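Local coordinates for glycerol trinitrate reductase (Agrobacterium tumefaciens, PDB 5EPD), which probably uses bound FMN to reduce nitrate esters such as glycerol trinitrate, as an old yellow enzyme with a TIM-barrel fold, at residues 136-148 against 157-169. Sequence-based numbering, arbitrary orientation.
Sequences GGAPVAPSAIRAE and FVDVSEPRALELE
V140-A141 and R164-A165 pair as a two-stranded parallel sheet, a worked example of how a short ladder can tie together an excursion from a TIM barrel. R164 N donates to P139 O (2.8 Å) in a nearly straight bond (N-H...O 166°), and L166 N reaches A141 O at 2.8 Å; the return bond from A141 N to R164 O is weak. A CA-H...O contact from A165 adds a second, lesser hold on A141 O.

Side-chain packing follows the alternation of the strands. Beside V140, L166 brings CD2 to 3.6 Å from V140 CB, while R164, lying alongside and pointing the same way, sets a polar group, NH2, beside the methyl V140 CG1 at 3.5 Å. With CG anti to the backbone N (chi1 167°) and a bend at chi3, R164 also turns NE to a water shared with A138 O; its NH2 pairs with E170. On the other side of the sheet A141 CB meets P163 CB, and the P163 ring continues on to I145 O and the backbone of R146.

Farther along, water bridges A147 N and S161 O, and V160 CG2 packs on A147 CB. R146 crosses E162 at a slant, its CD 3.5 Å from V160 O, which lies at the guanidinium edge, in plane but not hydrogen-bonded. The R146 and E162 flat groups are 56° apart and the salt bridge, NH1 to OE2, is long at 4.0 Å. R146 NH2 also nears E148 OE2, but that oxygen is well out of the guanidinium plane, so charge alone joins them.

The chemistry thus implies a junction fixed by backbone bonds and the packing of P163, with long or poorly aimed charge contacts around R146, joining two parts of the excursion between barrel strands 117-122 and 193-196.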
ATOM      1  N   GLY A 136       5.911 -20.345  14.504  1.00 37.18           N
ATOM      2  CA  GLY A 136       6.543 -20.974  13.342  1.00 34.98           C
ATOM      3  C   GLY A 136       5.535 -21.576  12.378  1.00 33.75           C
ATOM      4  O   GLY A 136       5.897 -22.365  11.497  1.00 31.01           O
ATOM      5  N   GLY A 137       4.266 -21.195  12.512  1.00 31.96           N
ATOM      6  CA  GLY A 137       3.222 -21.775  11.655  1.00 32.90           C
ATOM      7  C   GLY A 137       3.285 -21.425  10.166  1.00 32.62           C
ATOM      8  O   GLY A 137       3.926 -20.465   9.757  1.00 35.79           O
ATOM      9  N   ALA A 138       2.598 -22.197   9.341  1.00 31.15           N
ATOM     10  CA  ALA A 138       2.636 -21.957   7.914  1.00 31.06           C
ATOM     11  C   ALA A 138       1.857 -20.667   7.533  1.00 29.93           C
ATOM     12  O   ALA A 138       0.784 -20.408   8.071  1.00 30.43           O
ATOM     13  CB  ALA A 138       2.097 -23.157   7.170  1.00 29.94           C
ATOM     14  N   PRO A 139       2.393 -19.867   6.592  1.00 29.50           N
ATOM     15  CA  PRO A 139       1.617 -18.708   6.153  1.00 31.36           C
ATOM     16  C   PRO A 139       0.243 -19.138   5.647  1.00 32.73           C
ATOM     17  O   PRO A 139       0.030 -20.331   5.332  1.00 35.16           O
ATOM     18  CB  PRO A 139       2.433 -18.144   4.983  1.00 31.69           C
ATOM     19  CG  PRO A 139       3.752 -18.833   4.997  1.00 30.40           C
ATOM     20  CD  PRO A 139       3.541 -20.131   5.706  1.00 29.99           C
ATOM     21  N   VAL A 140      -0.681 -18.194   5.554  1.00 30.76           N
ATOM     22  CA  VAL A 140      -2.041 -18.540   5.129  1.00 31.48           C
ATOM     23  C   VAL A 140      -2.377 -17.972   3.748  1.00 33.69           C
ATOM     24  O   VAL A 140      -1.780 -16.990   3.300  1.00 34.65           O
ATOM     25  CB  VAL A 140      -3.100 -18.128   6.170  1.00 29.80           C
ATOM     26  CG1 VAL A 140      -2.832 -18.858   7.481  1.00 29.46           C
ATOM     27  CG2 VAL A 140      -3.133 -16.608   6.349  1.00 30.68           C
ATOM     28  N   ALA A 141      -3.323 -18.619   3.074  1.00 33.99           N
ATOM     29  CA  ALA A 141      -3.597 -18.354   1.671  1.00 34.55           C
ATOM     30  C   ALA A 141      -4.960 -18.964   1.323  1.00 36.11           C
ATOM     31  O   ALA A 141      -5.459 -19.822   2.065  1.00 34.77           O
ATOM     32  CB  ALA A 141      -2.506 -18.989   0.830  1.00 35.16           C
ATOM     33  N   PRO A 142      -5.561 -18.548   0.189  1.00 35.51           N
ATOM     34  CA  PRO A 142      -6.830 -19.173  -0.224  1.00 36.15           C
ATOM     35  C   PRO A 142      -6.683 -20.678  -0.580  1.00 35.82           C
ATOM     36  O   PRO A 142      -7.557 -21.474  -0.253  1.00 34.05           O
ATOM     37  CB  PRO A 142      -7.237 -18.353  -1.465  1.00 38.70           C
ATOM     38  CG  PRO A 142      -5.951 -17.808  -2.010  1.00 38.70           C
ATOM     39  CD  PRO A 142      -5.094 -17.547  -0.788  1.00 37.45           C
ATOM     40  N   SER A 143      -5.579 -21.040  -1.240  1.00 34.47           N
ATOM     41  CA  SER A 143      -5.278 -22.412  -1.613  1.00 32.92           C
ATOM     42  C   SER A 143      -3.824 -22.664  -1.261  1.00 35.91           C
ATOM     43  O   SER A 143      -3.018 -21.727  -1.215  1.00 35.48           O
ATOM     44  CB  SER A 143      -5.498 -22.601  -3.108  1.00 31.68           C
ATOM     45  OG  SER A 143      -6.803 -22.180  -3.473  1.00 29.37           O
ATOM     46  N   ALA A 144      -3.495 -23.925  -0.985  1.00 39.29           N
ATOM     47  CA  ALA A 144      -2.126 -24.335  -0.625  1.00 39.80           C
ATOM     48  C   ALA A 144      -1.243 -24.437  -1.882  1.00 40.52           C
ATOM     49  O   ALA A 144      -0.959 -25.527  -2.370  1.00 40.20           O
ATOM     50  CB  ALA A 144      -2.160 -25.663   0.136  1.00 41.76           C
ATOM     51  N   ILE A 145      -0.861 -23.283  -2.430  1.00 41.65           N
ATOM     52  CA  ILE A 145       0.036 -23.206  -3.586  1.00 40.15           C
ATOM     53  C   ILE A 145       1.087 -22.172  -3.197  1.00 39.71           C
ATOM     54  O   ILE A 145       0.756 -21.010  -2.959  1.00 36.46           O
ATOM     55  CB  ILE A 145      -0.672 -22.718  -4.873  1.00 42.02           C
ATOM     56  CG1 ILE A 145      -1.973 -23.486  -5.136  1.00 44.74           C
ATOM     57  CG2 ILE A 145       0.270 -22.828  -6.068  1.00 41.34           C
ATOM     58  CD1 ILE A 145      -2.965 -22.757  -6.031  1.00 44.76           C
ATOM     59  N   ARG A 146       2.342 -22.603  -3.104  1.00 39.89           N
ATOM     60  CA  ARG A 146       3.454 -21.719  -2.787  1.00 37.38           C
ATOM     61  C   ARG A 146       3.613 -20.670  -3.881  1.00 37.70           C
ATOM     62  O   ARG A 146       3.377 -20.944  -5.064  1.00 38.27           O
ATOM     63  CB  ARG A 146       4.749 -22.518  -2.699  1.00 40.13           C
ATOM     64  CG  ARG A 146       5.797 -21.861  -1.825  1.00 46.30           C
ATOM     65  CD  ARG A 146       7.035 -22.728  -1.693  1.00 50.61           C
ATOM     66  NE  ARG A 146       8.094 -22.326  -2.618  1.00 53.50           N
ATOM     67  CZ  ARG A 146       8.390 -22.910  -3.776  1.00 52.95           C
ATOM     68  NH1 ARG A 146       7.707 -23.960  -4.219  1.00 50.08           N
ATOM     69  NH2 ARG A 146       9.392 -22.416  -4.507  1.00 54.89           N
ATOM     70  N   ALA A 147       4.010 -19.465  -3.487  1.00 35.79           N
ATOM     71  CA  ALA A 147       4.443 -18.472  -4.449  1.00 35.81           C
ATOM     72  C   ALA A 147       5.918 -18.743  -4.812  1.00 36.63           C
ATOM     73  O   ALA A 147       6.696 -19.208  -3.983  1.00 34.11           O
ATOM     74  CB  ALA A 147       4.271 -17.078  -3.884  1.00 35.08           C
ATOM     75  N   GLU A 148       6.261 -18.469  -6.071  1.00 40.33           N
ATOM     76  CA  GLU A 148       7.629 -18.530  -6.593  1.00 42.18           C
ATOM     77  C   GLU A 148       8.381 -17.183  -6.397  1.00 39.42           C
ATOM     78  O   GLU A 148       8.877 -16.595  -7.370  1.00 37.54           O
ATOM     79  CB  GLU A 148       7.569 -18.866  -8.099  1.00 44.44           C
ATOM     80  CG  GLU A 148       6.913 -20.185  -8.410  1.00 48.33           C
ATOM     81  CD  GLU A 148       7.620 -21.304  -7.695  1.00 55.98           C
ATOM     82  OE1 GLU A 148       8.774 -21.606  -8.078  1.00 66.55           O
ATOM     83  OE2 GLU A 148       7.045 -21.849  -6.727  1.00 58.33           O
ATOM     84  N   PHE A 157      17.718 -12.972   1.634  1.00 31.98           N
ATOM     85  CA  PHE A 157      16.568 -13.376   0.791  1.00 32.87           C
ATOM     86  C   PHE A 157      16.366 -14.905   0.710  1.00 31.96           C
ATOM     87  O   PHE A 157      17.267 -15.655   0.313  1.00 30.11           O
ATOM     88  CB  PHE A 157      16.703 -12.782  -0.599  1.00 33.53           C
ATOM     89  CG  PHE A 157      16.847 -11.297  -0.578  1.00 36.91           C
ATOM     90  CD1 PHE A 157      15.748 -10.501  -0.319  1.00 37.72           C
ATOM     91  CD2 PHE A 157      18.081 -10.696  -0.773  1.00 37.35           C
ATOM     92  CE1 PHE A 157      15.859  -9.129  -0.271  1.00 38.22           C
ATOM     93  CE2 PHE A 157      18.198  -9.332  -0.741  1.00 38.28           C
ATOM     94  CZ  PHE A 157      17.089  -8.542  -0.484  1.00 39.21           C
ATOM     95  N   VAL A 158      15.169 -15.352   1.069  1.00 30.42           N
ATOM     96  CA  VAL A 158      14.862 -16.767   1.113  1.00 31.67           C
ATOM     97  C   VAL A 158      13.510 -16.997   0.435  1.00 31.50           C
ATOM     98  O   VAL A 158      12.629 -16.105   0.426  1.00 30.98           O
ATOM     99  CB  VAL A 158      14.818 -17.244   2.582  1.00 36.59           C
ATOM    100  CG1 VAL A 158      13.579 -16.718   3.277  1.00 38.92           C
ATOM    101  CG2 VAL A 158      14.822 -18.772   2.691  1.00 38.71           C
ATOM    102  N   ASP A 159      13.320 -18.185  -0.132  1.00 30.06           N
ATOM    103  CA  ASP A 159      12.019 -18.508  -0.712  1.00 29.10           C
ATOM    104  C   ASP A 159      10.941 -18.466   0.381  1.00 27.38           C
ATOM    105  O   ASP A 159      11.179 -18.833   1.543  1.00 26.94           O
ATOM    106  CB  ASP A 159      12.041 -19.874  -1.383  1.00 30.23           C
ATOM    107  CG  ASP A 159      13.083 -19.971  -2.465  1.00 31.41           C
ATOM    108  OD1 ASP A 159      13.386 -18.968  -3.130  1.00 29.80           O
ATOM    109  OD2 ASP A 159      13.630 -21.066  -2.641  1.00 36.51           O
ATOM    110  N   VAL A 160       9.772 -17.977   0.014  1.00 26.17           N
ATOM    111  CA  VAL A 160       8.634 -18.011   0.914  1.00 28.40           C
ATOM    112  C   VAL A 160       8.223 -19.462   1.173  1.00 30.30           C
ATOM    113  O   VAL A 160       8.516 -20.357   0.382  1.00 32.66           O
ATOM    114  CB  VAL A 160       7.440 -17.178   0.384  1.00 29.24           C
ATOM    115  CG1 VAL A 160       7.811 -15.689   0.383  1.00 28.91           C
ATOM    116  CG2 VAL A 160       6.978 -17.633  -1.015  1.00 29.49           C
ATOM    117  N   SER A 161       7.561 -19.684   2.302  1.00 32.19           N
ATOM    118  CA  SER A 161       7.191 -21.009   2.732  1.00 31.82           C
ATOM    119  C   SER A 161       5.917 -21.466   2.046  1.00 35.26           C
ATOM    120  O   SER A 161       5.133 -20.646   1.537  1.00 33.25           O
ATOM    121  CB  SER A 161       6.957 -20.997   4.233  1.00 32.25           C
ATOM    122  OG  SER A 161       8.099 -20.511   4.924  1.00 33.54           O
ATOM    123  N   GLU A 162       5.717 -22.789   2.068  1.00 36.70           N
ATOM    124  CA  GLU A 162       4.453 -23.433   1.695  1.00 34.71           C
ATOM    125  C   GLU A 162       3.327 -22.910   2.597  1.00 33.14           C
ATOM    126  O   GLU A 162       3.457 -22.926   3.814  1.00 29.86           O
ATOM    127  CB  GLU A 162       4.569 -24.950   1.890  1.00 36.17           C
ATOM    128  CG  GLU A 162       5.620 -25.626   1.008  1.00 37.00           C
ATOM    129  CD  GLU A 162       5.178 -25.774  -0.438  1.00 37.03           C
ATOM    130  OE1 GLU A 162       3.957 -25.603  -0.698  1.00 33.26           O
ATOM    131  OE2 GLU A 162       6.059 -26.063  -1.299  1.00 37.33           O
ATOM    132  N   PRO A 163       2.229 -22.417   2.005  1.00 32.14           N
ATOM    133  CA  PRO A 163       1.155 -21.922   2.844  1.00 31.24           C
ATOM    134  C   PRO A 163       0.077 -22.966   3.113  1.00 32.16           C
ATOM    135  O   PRO A 163      -0.025 -23.939   2.384  1.00 35.13           O
ATOM    136  CB  PRO A 163       0.558 -20.809   1.984  1.00 31.50           C
ATOM    137  CG  PRO A 163       0.737 -21.294   0.573  1.00 30.66           C
ATOM    138  CD  PRO A 163       2.035 -22.055   0.580  1.00 32.43           C
ATOM    139  N   ARG A 164      -0.749 -22.697   4.114  1.00 31.36           N
ATOM    140  CA  ARG A 164      -1.935 -23.481   4.470  1.00 31.56           C
ATOM    141  C   ARG A 164      -3.191 -22.791   3.925  1.00 31.38           C
ATOM    142  O   ARG A 164      -3.364 -21.569   4.100  1.00 32.15           O
ATOM    143  CB  ARG A 164      -1.980 -23.570   6.008  1.00 35.50           C
ATOM    144  CG  ARG A 164      -3.257 -24.072   6.678  1.00 36.97           C
ATOM    145  CD  ARG A 164      -3.116 -24.064   8.211  1.00 36.03           C
ATOM    146  NE  ARG A 164      -3.402 -22.754   8.802  1.00 36.92           N
ATOM    147  CZ  ARG A 164      -4.622 -22.201   8.892  1.00 39.96           C
ATOM    148  NH1 ARG A 164      -5.718 -22.811   8.427  1.00 45.40           N
ATOM    149  NH2 ARG A 164      -4.758 -21.012   9.431  1.00 37.55           N
ATOM    150  N   ALA A 165      -4.065 -23.543   3.257  1.00 30.21           N
ATOM    151  CA  ALA A 165      -5.307 -22.967   2.728  1.00 31.33           C
ATOM    152  C   ALA A 165      -6.268 -22.642   3.876  1.00 32.46           C
ATOM    153  O   ALA A 165      -6.517 -23.494   4.724  1.00 34.36           O
ATOM    154  CB  ALA A 165      -5.956 -23.924   1.742  1.00 32.96           C
ATOM    155  N   LEU A 166      -6.791 -21.415   3.924  1.00 32.84           N
ATOM    156  CA  LEU A 166      -7.649 -20.985   5.041  1.00 32.95           C
ATOM    157  C   LEU A 166      -8.979 -21.705   5.104  1.00 37.48           C
ATOM    158  O   LEU A 166      -9.651 -21.873   4.092  1.00 37.70           O
ATOM    159  CB  LEU A 166      -7.949 -19.505   4.960  1.00 31.35           C
ATOM    160  CG  LEU A 166      -6.767 -18.645   5.382  1.00 31.63           C
ATOM    161  CD1 LEU A 166      -6.900 -17.264   4.732  1.00 30.39           C
ATOM    162  CD2 LEU A 166      -6.645 -18.569   6.911  1.00 31.06           C
ATOM    163  N   GLU A 167      -9.364 -22.107   6.312  1.00 42.15           N
ATOM    164  CA  GLU A 167     -10.699 -22.645   6.551  1.00 42.73           C
ATOM    165  C   GLU A 167     -11.686 -21.500   6.323  1.00 40.55           C
ATOM    166  O   GLU A 167     -11.453 -20.361   6.781  1.00 38.71           O
ATOM    167  CB  GLU A 167     -10.845 -23.196   7.987  1.00 44.16           C
ATOM    168  CG  GLU A 167      -9.861 -24.285   8.403  1.00 45.13           C
ATOM    169  CD  GLU A 167      -9.870 -25.476   7.457  1.00 50.73           C
ATOM    170  OE1 GLU A 167     -10.906 -25.752   6.816  1.00 52.09           O
ATOM    171  OE2 GLU A 167      -8.833 -26.153   7.340  1.00 56.45           O
ATOM    172  N   LEU A 168     -12.778 -21.807   5.620  1.00 41.77           N
ATOM    173  CA  LEU A 168     -13.886 -20.864   5.425  1.00 42.20           C
ATOM    174  C   LEU A 168     -14.222 -20.125   6.727  1.00 42.77           C
ATOM    175  O   LEU A 168     -14.485 -18.911   6.726  1.00 38.31           O
ATOM    176  CB  LEU A 168     -15.129 -21.605   4.928  1.00 43.08           C
ATOM    177  CG  LEU A 168     -16.326 -20.722   4.564  1.00 45.29           C
ATOM    178  CD1 LEU A 168     -16.130 -20.150   3.166  1.00 46.79           C
ATOM    179  CD2 LEU A 168     -17.629 -21.504   4.634  1.00 47.25           C
ATOM    180  N   GLU A 169     -14.192 -20.864   7.835  1.00 41.41           N
ATOM    181  CA  GLU A 169     -14.545 -20.312   9.144  1.00 43.25           C
ATOM    182  C   GLU A 169     -13.630 -19.156   9.575  1.00 41.54           C
ATOM    183  O   GLU A 169     -14.094 -18.256  10.277  1.00 40.67           O
ATOM    184  CB  GLU A 169     -14.514 -21.406  10.221  1.00 47.53           C
ATOM    185  CG  GLU A 169     -15.629 -22.449  10.126  1.00 50.28           C
ATOM    186  CD  GLU A 169     -15.609 -23.259   8.836  1.00 52.51           C
ATOM    187  OE1 GLU A 169     -14.548 -23.840   8.493  1.00 49.74           O
ATOM    188  OE2 GLU A 169     -16.668 -23.312   8.160  1.00 54.15           O
TER
HETATM  189  O   HOH W   1      -0.843 -22.273   9.431  1.00 37.69           O
HETATM  190  O   HOH W   2       4.114 -18.956  -0.649  1.00 36.80           O